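Local coordinates for protein TipC2 (Streptococcus intermedius B196, PDB 6DHX) that probably acts as an immunity protein that protects the bacterium from an antibacterial toxin exported by a type VII secretion system, at residues F22-Y33 with F81-I92. Numbering follows the deposited sequence.
Sequences FDEIYQETEKTY and FSFLNKNNNILI. With SO4 (sulfate ion), chain D.
Tyr26 holds its CG anti to the backbone N (chi1 179°), which carries the phenol off the helix and across the hairpin, while Phe83, with CG beside its own backbone N, swings its ring back toward the helix. The two meet edge-to-face, the Phe83 edge against the Tyr26 face, with planes at 84° and Phe83 CD1 3.4 Å from Tyr26 CZ. Tyrosine suits this place because its ring packs like phenylalanine while its hydroxyl reaches the polar turn: Asn88 ND2 donates to Tyr26 OH over 2.9 Å, nearly straight, with the oxygen in the amide plane. Having two N-H groups, the same ND2 also donates to O1 of a sulfate, probably a crystallisation additive, which Arg112 holds as well.

Phe83 is flanked further by Glu30, whose aliphatic CG sits 3.9 Å from the ring centroid, and by Tyr33, whose face receives Phe83 CE2; Tyr26, Phe83 and Tyr33 form an aromatic cluster. Next to it along the helix, Thr29 serves two ends: its methyl CG2 lies over the face of Phe81, 3.7 Å from the centroid, and its hydroxyl donates to Ile25 O. Branched, apolar Ile90 packs alongside Tyr26, its CD1 3.4 Å from Tyr26 CB, and Ile25 CG2 meets the Phe81 edge.

Helix 21-32 thus packs across the antiparallel hairpin of strands 74-82 and 89-99, segment 22-32 running at 110° to segment 89-92. Pro61 of strand 59-65 adjoins Phe81, Phe83 and Tyr33, and helix 151-173 packs on Ile25 through Leu167 and Trp170 and on Ile92 through Val162.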
ATOM      1  N   PHE A  22      -4.267  -7.636   7.352  1.00 18.75           N
ATOM      2  CA  PHE A  22      -4.884  -6.898   6.254  1.00 20.21           C
ATOM      3  C   PHE A  22      -6.406  -6.993   6.330  1.00 21.62           C
ATOM      4  O   PHE A  22      -7.094  -6.006   6.068  1.00 19.69           O
ATOM      5  CB  PHE A  22      -4.367  -7.419   4.895  1.00 20.99           C
ATOM      6  CG  PHE A  22      -2.847  -7.383   4.838  1.00 22.05           C
ATOM      7  CD1 PHE A  22      -2.189  -6.147   4.743  1.00 19.30           C
ATOM      8  CD2 PHE A  22      -2.113  -8.525   5.032  1.00 24.67           C
ATOM      9  CE1 PHE A  22      -0.790  -6.068   4.806  1.00 23.03           C
ATOM     10  CE2 PHE A  22      -0.689  -8.464   5.100  1.00 26.36           C
ATOM     11  CZ  PHE A  22      -0.046  -7.224   4.982  1.00 24.59           C
ATOM     12  N   ASP A  23      -6.941  -8.172   6.669  1.00 21.79           N
ATOM     13  CA  ASP A  23      -8.378  -8.266   6.972  1.00 22.35           C
ATOM     14  C   ASP A  23      -8.757  -7.277   8.070  1.00 23.30           C
ATOM     15  O   ASP A  23      -9.846  -6.700   8.063  1.00 21.65           O
ATOM     16  CB  ASP A  23      -8.771  -9.655   7.491  1.00 20.63           C
ATOM     17  CG  ASP A  23      -8.820 -10.731   6.424  1.00 21.74           C
ATOM     18  OD1 ASP A  23      -8.992 -10.467   5.214  1.00 24.13           O
ATOM     19  OD2 ASP A  23      -8.721 -11.925   6.837  1.00 25.94           O
ATOM     20  N   GLU A  24      -7.924  -7.172   9.097  1.00 19.36           N
ATOM     21  CA  GLU A  24      -8.265  -6.311  10.216  1.00 23.26           C
ATOM     22  C   GLU A  24      -8.373  -4.854   9.760  1.00 22.84           C
ATOM     23  O   GLU A  24      -9.352  -4.152  10.061  1.00 23.41           O
ATOM     24  CB  GLU A  24      -7.192  -6.529  11.290  1.00 28.70           C
ATOM     25  CG  GLU A  24      -7.437  -5.953  12.602  1.00 32.71           C
ATOM     26  CD  GLU A  24      -6.253  -6.267  13.519  1.00 33.33           C
ATOM     27  OE1 GLU A  24      -5.237  -5.554  13.371  1.00 26.74           O
ATOM     28  OE2 GLU A  24      -6.359  -7.223  14.329  1.00 29.66           O
ATOM     29  N   ILE A  25      -7.391  -4.392   8.991  1.00 18.89           N
ATOM     30  CA  ILE A  25      -7.438  -3.040   8.429  1.00 19.86           C
ATOM     31  C   ILE A  25      -8.652  -2.864   7.513  1.00 21.60           C
ATOM     32  O   ILE A  25      -9.364  -1.849   7.603  1.00 20.63           O
ATOM     33  CB  ILE A  25      -6.140  -2.713   7.668  1.00 20.98           C
ATOM     34  CG1 ILE A  25      -4.928  -2.704   8.626  1.00 19.16           C
ATOM     35  CG2 ILE A  25      -6.276  -1.337   6.967  1.00 23.16           C
ATOM     36  CD1 ILE A  25      -3.513  -2.782   7.860  1.00 21.00           C
ATOM     37  N   TYR A  26      -8.884  -3.829   6.621  1.00 19.72           N
ATOM     38  CA  TYR A  26     -10.001  -3.729   5.682  1.00 17.50           C
ATOM     39  C   TYR A  26     -11.325  -3.650   6.447  1.00 21.00           C
ATOM     40  O   TYR A  26     -12.164  -2.768   6.191  1.00 19.13           O
ATOM     41  CB  TYR A  26      -9.984  -4.946   4.735  1.00 17.00           C
ATOM     42  CG  TYR A  26     -11.113  -4.954   3.733  1.00 17.84           C
ATOM     43  CD1 TYR A  26     -12.385  -5.425   4.093  1.00 16.79           C
ATOM     44  CD2 TYR A  26     -10.910  -4.511   2.403  1.00 19.20           C
ATOM     45  CE1 TYR A  26     -13.423  -5.413   3.163  1.00 19.25           C
ATOM     46  CE2 TYR A  26     -11.957  -4.499   1.475  1.00 19.73           C
ATOM     47  CZ  TYR A  26     -13.191  -4.956   1.863  1.00 22.76           C
ATOM     48  OH  TYR A  26     -14.240  -4.990   1.000  1.00 23.42           O
ATOM     49  N   GLN A  27     -11.526  -4.578   7.392  1.00 18.58           N
ATOM     50  CA  GLN A  27     -12.829  -4.661   8.063  1.00 18.69           C
ATOM     51  C   GLN A  27     -13.055  -3.482   8.984  1.00 20.72           C
ATOM     52  O   GLN A  27     -14.182  -2.993   9.108  1.00 22.28           O
ATOM     53  CB  GLN A  27     -12.923  -5.985   8.840  1.00 22.11           C
ATOM     54  CG  GLN A  27     -12.975  -7.165   7.836  1.00 22.01           C
ATOM     55  CD  GLN A  27     -13.023  -8.542   8.476  1.00 27.32           C
ATOM     56  OE1 GLN A  27     -12.403  -9.474   7.954  1.00 25.81           O
ATOM     57  NE2 GLN A  27     -13.764  -8.700   9.600  1.00 26.23           N
ATOM     58  N   GLU A  28     -12.019  -3.051   9.709  1.00 20.45           N
ATOM     59  CA  GLU A  28     -12.276  -1.922  10.602  1.00 20.42           C
ATOM     60  C   GLU A  28     -12.478  -0.649   9.793  1.00 19.89           C
ATOM     61  O   GLU A  28     -13.273   0.211  10.205  1.00 21.57           O
ATOM     62  CB  GLU A  28     -11.129  -1.771  11.584  1.00 24.81           C
ATOM     63  CG  GLU A  28     -11.281  -0.628  12.608  1.00 25.70           C
ATOM     64  CD  GLU A  28     -12.386  -0.808  13.642  1.00 36.32           C
ATOM     65  OE1 GLU A  28     -13.004  -1.886  13.742  1.00 32.72           O
ATOM     66  OE2 GLU A  28     -12.577   0.164  14.401  1.00 34.82           O
ATOM     67  N   THR A  29     -11.783  -0.528   8.652  1.00 21.03           N
ATOM     68  CA  THR A  29     -12.026   0.660   7.820  1.00 18.79           C
ATOM     69  C   THR A  29     -13.398   0.615   7.196  1.00 22.77           C
ATOM     70  O   THR A  29     -14.083   1.632   7.187  1.00 20.03           O
ATOM     71  CB  THR A  29     -10.932   0.830   6.753  1.00 19.23           C
ATOM     72  OG1 THR A  29      -9.664   0.903   7.417  1.00 20.34           O
ATOM     73  CG2 THR A  29     -11.196   2.173   5.934  1.00 20.61           C
ATOM     74  N   GLU A  30     -13.853  -0.556   6.712  1.00 18.85           N
ATOM     75  CA  GLU A  30     -15.183  -0.597   6.138  1.00 19.05           C
ATOM     76  C   GLU A  30     -16.266  -0.327   7.191  1.00 21.76           C
ATOM     77  O   GLU A  30     -17.315   0.278   6.883  1.00 22.93           O
ATOM     78  CB  GLU A  30     -15.402  -1.968   5.454  1.00 19.49           C
ATOM     79  CG  GLU A  30     -16.656  -1.939   4.553  1.00 24.55           C
ATOM     80  CD  GLU A  30     -17.956  -2.246   5.318  1.00 53.46           C
ATOM     81  OE1 GLU A  30     -17.877  -2.847   6.416  1.00 56.88           O
ATOM     82  OE2 GLU A  30     -19.061  -1.878   4.833  1.00 65.61           O
ATOM     83  N   LYS A  31     -16.014  -0.756   8.433  1.00 20.52           N
ATOM     84  CA  LYS A  31     -16.957  -0.534   9.510  1.00 24.13           C
ATOM     85  C   LYS A  31     -17.080   0.942   9.869  1.00 24.17           C
ATOM     86  O   LYS A  31     -18.175   1.388  10.219  1.00 25.71           O
ATOM     87  CB  LYS A  31     -16.509  -1.350  10.741  1.00 23.58           C
ATOM     88  CG  LYS A  31     -17.298  -1.010  11.998  1.00 29.48           C
ATOM     89  CD  LYS A  31     -16.698  -1.802  13.203  1.00 38.97           C
ATOM     90  CE  LYS A  31     -17.502  -1.598  14.467  1.00 50.73           C
ATOM     91  NZ  LYS A  31     -17.069  -2.530  15.563  1.00 57.03           N
ATOM     92  N   THR A  32     -15.977   1.699   9.770  1.00 23.21           N
ATOM     93  CA  THR A  32     -15.906   3.055  10.319  1.00 26.35           C
ATOM     94  C   THR A  32     -15.885   4.174   9.280  1.00 24.78           C
ATOM     95  O   THR A  32     -16.161   5.326   9.656  1.00 25.19           O
ATOM     96  CB  THR A  32     -14.660   3.226  11.197  1.00 22.53           C
ATOM     97  OG1 THR A  32     -13.466   3.057  10.437  1.00 21.12           O
ATOM     98  CG2 THR A  32     -14.661   2.156  12.350  1.00 26.16           C
ATOM     99  N   TYR A  33     -15.642   3.873   8.019  1.00 22.91           N
ATOM    100  CA  TYR A  33     -15.311   4.993   7.122  1.00 18.83           C
ATOM    101  C   TYR A  33     -16.477   5.913   6.833  1.00 22.97           C
ATOM    102  O   TYR A  33     -16.234   7.076   6.464  1.00 22.16           O
ATOM    103  CB  TYR A  33     -14.709   4.490   5.784  1.00 20.92           C
ATOM    104  CG  TYR A  33     -15.700   3.958   4.760  1.00 20.60           C
ATOM    105  CD1 TYR A  33     -16.404   2.764   5.003  1.00 20.80           C
ATOM    106  CD2 TYR A  33     -15.938   4.641   3.547  1.00 21.27           C
ATOM    107  CE1 TYR A  33     -17.272   2.228   4.053  1.00 24.06           C
ATOM    108  CE2 TYR A  33     -16.803   4.098   2.603  1.00 25.25           C
ATOM    109  CZ  TYR A  33     -17.450   2.895   2.857  1.00 27.21           C
ATOM    110  OH  TYR A  33     -18.315   2.367   1.909  1.00 30.11           O
ATOM    111  N   PHE A  81      -8.706   1.813  -0.534  1.00 20.02           N
ATOM    112  CA  PHE A  81      -9.656   0.747  -0.213  1.00 21.29           C
ATOM    113  C   PHE A  81     -10.654   0.564  -1.346  1.00 22.87           C
ATOM    114  O   PHE A  81     -11.223   1.558  -1.816  1.00 24.20           O
ATOM    115  CB  PHE A  81     -10.417   1.129   1.066  1.00 17.93           C
ATOM    116  CG  PHE A  81      -9.555   1.094   2.275  1.00 18.89           C
ATOM    117  CD1 PHE A  81      -8.735   2.173   2.591  1.00 18.74           C
ATOM    118  CD2 PHE A  81      -9.513  -0.047   3.081  1.00 22.16           C
ATOM    119  CE1 PHE A  81      -7.876   2.156   3.726  1.00 20.17           C
ATOM    120  CE2 PHE A  81      -8.663  -0.091   4.203  1.00 19.73           C
ATOM    121  CZ  PHE A  81      -7.817   1.017   4.513  1.00 17.68           C
ATOM    122  N   SER A  82     -10.843  -0.683  -1.805  1.00 18.86           N
ATOM    123  CA  SER A  82     -11.827  -0.974  -2.850  1.00 23.69           C
ATOM    124  C   SER A  82     -12.823  -1.923  -2.218  1.00 25.10           C
ATOM    125  O   SER A  82     -12.529  -3.110  -2.038  1.00 23.82           O
ATOM    126  CB  SER A  82     -11.205  -1.597  -4.104  1.00 27.59           C
ATOM    127  OG  SER A  82     -10.277  -0.693  -4.681  1.00 29.73           O
ATOM    128  N   PHE A  83     -13.975  -1.393  -1.842  1.00 23.80           N
ATOM    129  CA  PHE A  83     -14.970  -2.223  -1.167  1.00 27.50           C
ATOM    130  C   PHE A  83     -16.016  -2.798  -2.104  1.00 30.63           C
ATOM    131  O   PHE A  83     -16.673  -3.798  -1.757  1.00 27.72           O
ATOM    132  CB  PHE A  83     -15.728  -1.403  -0.116  1.00 25.16           C
ATOM    133  CG  PHE A  83     -14.893  -0.854   0.987  1.00 23.94           C
ATOM    134  CD1 PHE A  83     -13.991  -1.657   1.679  1.00 24.04           C
ATOM    135  CD2 PHE A  83     -15.063   0.492   1.386  1.00 28.04           C
ATOM    136  CE1 PHE A  83     -13.247  -1.145   2.736  1.00 22.55           C
ATOM    137  CE2 PHE A  83     -14.314   1.005   2.425  1.00 21.49           C
ATOM    138  CZ  PHE A  83     -13.413   0.196   3.117  1.00 21.21           C
ATOM    139  N   LEU A  84     -16.238  -2.165  -3.247  1.00 25.22           N
ATOM    140  CA  LEU A  84     -17.442  -2.421  -4.027  1.00 28.56           C
ATOM    141  C   LEU A  84     -17.239  -3.377  -5.199  1.00 34.02           C
ATOM    142  O   LEU A  84     -18.235  -3.860  -5.748  1.00 38.71           O
ATOM    143  CB  LEU A  84     -17.979  -1.092  -4.593  1.00 30.65           C
ATOM    144  CG  LEU A  84     -18.996  -0.279  -3.805  1.00 42.87           C
ATOM    145  CD1 LEU A  84     -18.780  -0.309  -2.312  1.00 37.87           C
ATOM    146  CD2 LEU A  84     -19.073   1.168  -4.350  1.00 38.77           C
ATOM    147  N   ASN A  85     -16.009  -3.596  -5.650  1.00 28.96           N
ATOM    148  CA  ASN A  85     -15.771  -4.350  -6.878  1.00 32.06           C
ATOM    149  C   ASN A  85     -15.642  -5.848  -6.568  1.00 31.42           C
ATOM    150  O   ASN A  85     -15.590  -6.259  -5.408  1.00 30.32           O
ATOM    151  CB  ASN A  85     -14.514  -3.849  -7.583  1.00 36.55           C
ATOM    152  CG  ASN A  85     -13.279  -3.944  -6.707  1.00 36.89           C
ATOM    153  OD1 ASN A  85     -13.365  -3.791  -5.473  1.00 35.70           O
ATOM    154  ND2 ASN A  85     -12.124  -4.184  -7.324  1.00 34.40           N
ATOM    155  N   LYS A  86     -15.579  -6.662  -7.627  1.00 30.87           N
ATOM    156  CA  LYS A  86     -15.523  -8.113  -7.426  1.00 28.34           C
ATOM    157  C   LYS A  86     -14.191  -8.530  -6.827  1.00 28.97           C
ATOM    158  O   LYS A  86     -14.136  -9.456  -6.012  1.00 30.64           O
ATOM    159  CB  LYS A  86     -15.756  -8.844  -8.745  1.00 34.90           C
ATOM    160  CG  LYS A  86     -17.196  -8.780  -9.219  1.00 41.53           C
ATOM    161  CD  LYS A  86     -17.320  -9.495 -10.571  1.00 42.46           C
ATOM    162  CE  LYS A  86     -18.746  -9.405 -11.090  1.00 54.10           C
ATOM    163  NZ  LYS A  86     -18.851  -9.994 -12.459  1.00 62.37           N
ATOM    164  N   ASN A  87     -13.114  -7.864  -7.217  1.00 25.55           N
ATOM    165  CA  ASN A  87     -11.785  -8.146  -6.659  1.00 26.06           C
ATOM    166  C   ASN A  87     -11.461  -7.143  -5.547  1.00 21.77           C
ATOM    167  O   ASN A  87     -10.507  -6.320  -5.592  1.00 26.81           O
ATOM    168  CB  ASN A  87     -10.731  -8.121  -7.777  1.00 30.97           C
ATOM    169  CG  ASN A  87      -9.444  -8.828  -7.363  1.00 38.44           C
ATOM    170  OD1 ASN A  87      -9.452  -9.674  -6.460  1.00 33.84           O
ATOM    171  ND2 ASN A  87      -8.336  -8.458  -7.985  1.00 36.36           N
ATOM    172  N   ASN A  88     -12.273  -7.187  -4.498  1.00 20.34           N
ATOM    173  CA  ASN A  88     -12.172  -6.129  -3.513  1.00 21.17           C
ATOM    174  C   ASN A  88     -10.903  -6.319  -2.679  1.00 23.85           C
ATOM    175  O   ASN A  88     -10.380  -7.421  -2.570  1.00 23.26           O
ATOM    176  CB  ASN A  88     -13.426  -6.105  -2.646  1.00 21.20           C
ATOM    177  CG  ASN A  88     -13.670  -7.434  -1.903  1.00 23.10           C
ATOM    178  OD1 ASN A  88     -13.531  -8.527  -2.464  1.00 26.44           O
ATOM    179  ND2 ASN A  88     -14.077  -7.326  -0.631  1.00 24.21           N
ATOM    180  N   ASN A  89     -10.358  -5.217  -2.158  1.00 20.26           N
ATOM    181  CA  ASN A  89      -8.953  -5.275  -1.744  1.00 18.69           C
ATOM    182  C   ASN A  89      -8.592  -4.024  -0.949  1.00 22.26           C
ATOM    183  O   ASN A  89      -9.314  -3.028  -0.957  1.00 22.45           O
ATOM    184  CB  ASN A  89      -8.006  -5.416  -2.976  1.00 19.64           C
ATOM    185  CG  ASN A  89      -7.983  -4.163  -3.876  1.00 24.40           C
ATOM    186  OD1 ASN A  89      -7.246  -3.214  -3.596  1.00 24.23           O
ATOM    187  ND2 ASN A  89      -8.797  -4.168  -4.972  1.00 22.89           N
ATOM    188  N   ILE A  90      -7.449  -4.098  -0.260  1.00 18.99           N
ATOM    189  CA  ILE A  90      -6.718  -2.919   0.207  1.00 19.36           C
ATOM    190  C   ILE A  90      -5.431  -2.876  -0.581  1.00 21.49           C
ATOM    191  O   ILE A  90      -4.817  -3.922  -0.838  1.00 27.09           O
ATOM    192  CB  ILE A  90      -6.343  -2.987   1.693  1.00 25.27           C
ATOM    193  CG1 ILE A  90      -7.470  -3.415   2.559  1.00 42.33           C
ATOM    194  CG2 ILE A  90      -5.642  -1.744   2.149  1.00 33.02           C
ATOM    195  CD1 ILE A  90      -6.930  -4.591   3.346  1.00 59.64           C
ATOM    196  N   LEU A  91      -5.015  -1.678  -0.961  1.00 18.42           N
ATOM    197  CA  LEU A  91      -3.750  -1.501  -1.685  1.00 18.98           C
ATOM    198  C   LEU A  91      -2.905  -0.544  -0.862  1.00 23.37           C
ATOM    199  O   LEU A  91      -3.325   0.596  -0.628  1.00 25.07           O
ATOM    200  CB  LEU A  91      -3.998  -0.923  -3.072  1.00 22.40           C
ATOM    201  CG  LEU A  91      -2.701  -0.395  -3.709  1.00 25.70           C
ATOM    202  CD1 LEU A  91      -1.793  -1.608  -4.126  1.00 27.72           C
ATOM    203  CD2 LEU A  91      -3.061   0.439  -4.900  1.00 30.42           C
ATOM    204  N   ILE A  92      -1.730  -1.005  -0.416  1.00 21.45           N
ATOM    205  CA  ILE A  92      -0.743  -0.161   0.256  1.00 19.06           C
ATOM    206  C   ILE A  92       0.376   0.050  -0.755  1.00 20.87           C
ATOM    207  O   ILE A  92       0.945  -0.925  -1.244  1.00 21.63           O
ATOM    208  CB  ILE A  92      -0.196  -0.837   1.526  1.00 20.72           C
ATOM    209  CG1 ILE A  92      -1.343  -1.083   2.532  1.00 19.26           C
ATOM    210  CG2 ILE A  92       1.001  -0.021   2.114  1.00 21.46           C
ATOM    211  CD1 ILE A  92      -0.948  -2.142   3.600  1.00 23.02           C
TER
HETATM  212  S   SO4 D 301     -15.868  -9.399   1.816  1.00 29.44           S
HETATM  213  O1  SO4 D 301     -14.512  -9.165   1.353  1.00 31.35           O
HETATM  214  O2  SO4 D 301     -16.074 -10.790   2.133  1.00 35.94           O
HETATM  215  O3  SO4 D 301     -16.776  -8.941   0.777  1.00 33.28           O
HETATM  216  O4  SO4 D 301     -16.049  -8.704   3.039  1.00 31.34           O